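Uncharacterized protein (Leishmania major, PDB 3KSV) is of unknown function but binds zinc and belongs to the HIT family, whose members are typically nucleotide hydrolases or transferases acting through a histidine triad. Local coordinates at residues S57-H60 with E61-M64. Numbering follows the deposited sequence.
Sequences SCLH and ELGM
Glu-61 folds back along the turn that it helps to close, and its carboxylate reaches the backbone at Ser-57 and Cys-58. CG lies anti to the carbonyl carbon (chi1 -72°) and the chain runs on extended, which carries OE1 to 3.3 Å from Cys-58 N and 3.4 Å from Ser-57 N. Both bonds are weak; the one to Ser-57 is bent to 125° at the hydrogen. The backbone of Glu-61 grips the same turn more firmly, its N donating to Cys-58 O at 3.0 Å.

Beside this carboxylate, the ring of His-60 points the same way, its plane 27° from that of the acid. Leu-59 and Leu-62 are turned to a different side of the turn, where they meet obliquely through CD1 of Leu-59 and CD2 of Leu-62, 3.7 Å apart. A second 3-10-type bond, from Leu-62 N to Leu-59 O at 3.1 Å, ties their backbones.

Tyr-90 of the second subunit is hydrogen-bonded through OH to His-60 N, and Arg-79 of that subunit to Leu-62 O. The turn lies in the loop between strand 48-52 and helix 64-82, at the subunit interface and near the zinc ligand His-55. One carboxylate oxygen shared by two amides would probably favour the ionised acid, though such long, bent bonds imply a modest electrostatic hold; the two backbone bonds define the turn, and the leucine pair packs against one side of it.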
ATOM      1  N   SER A  57      -2.144   9.137 -12.172  1.00 26.45           N
ATOM      2  CA  SER A  57      -1.784   7.847 -12.764  1.00 27.16           C
ATOM      3  C   SER A  57      -0.870   6.981 -11.843  1.00 26.48           C
ATOM      4  O   SER A  57      -0.983   5.745 -11.827  1.00 25.82           O
ATOM      5  CB  SER A  57      -1.154   8.065 -14.142  1.00 28.08           C
ATOM      6  OG  SER A  57      -0.438   6.910 -14.560  1.00 32.68           O
ATOM      7  N   CYS A  58       0.017   7.636 -11.089  1.00 25.77           N
ATOM      8  CA  CYS A  58       0.927   6.963 -10.149  1.00 25.49           C
ATOM      9  C   CYS A  58       0.902   7.695  -8.789  1.00 23.72           C
ATOM     10  O   CYS A  58       0.482   8.853  -8.690  1.00 22.54           O
ATOM     11  CB  CYS A  58       2.369   6.911 -10.696  1.00 26.48           C
ATOM     12  SG  CYS A  58       2.584   6.298 -12.433  1.00 31.72           S
ATOM     13  N   LEU A  59       1.358   7.013  -7.744  1.00 22.08           N
ATOM     14  CA  LEU A  59       1.236   7.524  -6.388  1.00 21.15           C
ATOM     15  C   LEU A  59       2.004   8.819  -6.207  1.00 20.60           C
ATOM     16  O   LEU A  59       1.575   9.695  -5.442  1.00 20.61           O
ATOM     17  CB  LEU A  59       1.704   6.473  -5.363  1.00 20.13           C
ATOM     18  CG  LEU A  59       1.405   6.795  -3.897  1.00 20.09           C
ATOM     19  CD1 LEU A  59      -0.087   6.977  -3.666  1.00 20.29           C
ATOM     20  CD2 LEU A  59       1.971   5.698  -2.955  1.00 19.54           C
ATOM     21  N   HIS A  60       3.113   8.949  -6.931  1.00 20.43           N
ATOM     22  CA  HIS A  60       3.960  10.144  -6.841  1.00 21.15           C
ATOM     23  C   HIS A  60       3.324  11.377  -7.465  1.00 22.23           C
ATOM     24  O   HIS A  60       3.843  12.473  -7.298  1.00 22.29           O
ATOM     25  CB  HIS A  60       5.382   9.909  -7.410  1.00 20.73           C
ATOM     26  CG  HIS A  60       5.433   9.544  -8.862  1.00 19.67           C
ATOM     27  ND1 HIS A  60       5.632  10.480  -9.862  1.00 23.25           N
ATOM     28  CD2 HIS A  60       5.369   8.342  -9.483  1.00 17.25           C
ATOM     29  CE1 HIS A  60       5.632   9.874 -11.039  1.00 21.55           C
ATOM     30  NE2 HIS A  60       5.479   8.574 -10.833  1.00 22.71           N
ATOM     31  N   GLU A  61       2.203  11.198  -8.168  1.00 22.85           N
ATOM     32  CA  GLU A  61       1.493  12.323  -8.755  1.00 24.08           C
ATOM     33  C   GLU A  61       0.358  12.801  -7.857  1.00 24.75           C
ATOM     34  O   GLU A  61      -0.279  13.812  -8.143  1.00 24.98           O
ATOM     35  CB  GLU A  61       0.962  11.935 -10.131  1.00 24.36           C
ATOM     36  CG  GLU A  61       2.059  11.814 -11.192  1.00 26.21           C
ATOM     37  CD  GLU A  61       1.510  11.490 -12.581  1.00 30.59           C
ATOM     38  OE1 GLU A  61       0.910  10.399 -12.725  1.00 33.79           O
ATOM     39  OE2 GLU A  61       1.679  12.315 -13.521  1.00 33.32           O
ATOM     40  N   LEU A  62       0.126  12.082  -6.759  1.00 24.82           N
ATOM     41  CA  LEU A  62      -0.996  12.362  -5.864  1.00 25.22           C
ATOM     42  C   LEU A  62      -0.659  13.561  -4.965  1.00 25.19           C
ATOM     43  O   LEU A  62       0.478  13.682  -4.502  1.00 25.15           O
ATOM     44  CB  LEU A  62      -1.267  11.112  -5.007  1.00 25.65           C
ATOM     45  CG  LEU A  62      -2.626  10.913  -4.340  1.00 25.92           C
ATOM     46  CD1 LEU A  62      -3.752  10.974  -5.359  1.00 26.88           C
ATOM     47  CD2 LEU A  62      -2.626   9.598  -3.585  1.00 24.75           C
ATOM     48  N   GLY A  63      -1.629  14.440  -4.721  1.00 24.76           N
ATOM     49  CA  GLY A  63      -1.431  15.575  -3.819  1.00 24.86           C
ATOM     50  C   GLY A  63      -1.273  15.146  -2.368  1.00 24.99           C
ATOM     51  O   GLY A  63      -1.784  14.114  -1.966  1.00 25.08           O
ATOM     52  N   MET A  64      -0.561  15.939  -1.579  1.00 25.51           N
ATOM     53  CA  MET A  64      -0.308  15.606  -0.176  1.00 26.04           C
ATOM     54  C   MET A  64      -1.602  15.515   0.653  1.00 26.03           C
ATOM     55  O   MET A  64      -1.752  14.618   1.467  1.00 24.91           O
ATOM     56  CB  MET A  64       0.687  16.608   0.445  1.00 26.52           C
ATOM     57  CG  MET A  64       2.155  16.115   0.633  1.00 28.07           C
ATOM     58  SD  MET A  64       2.758  14.698  -0.343  1.00 31.85           S
TER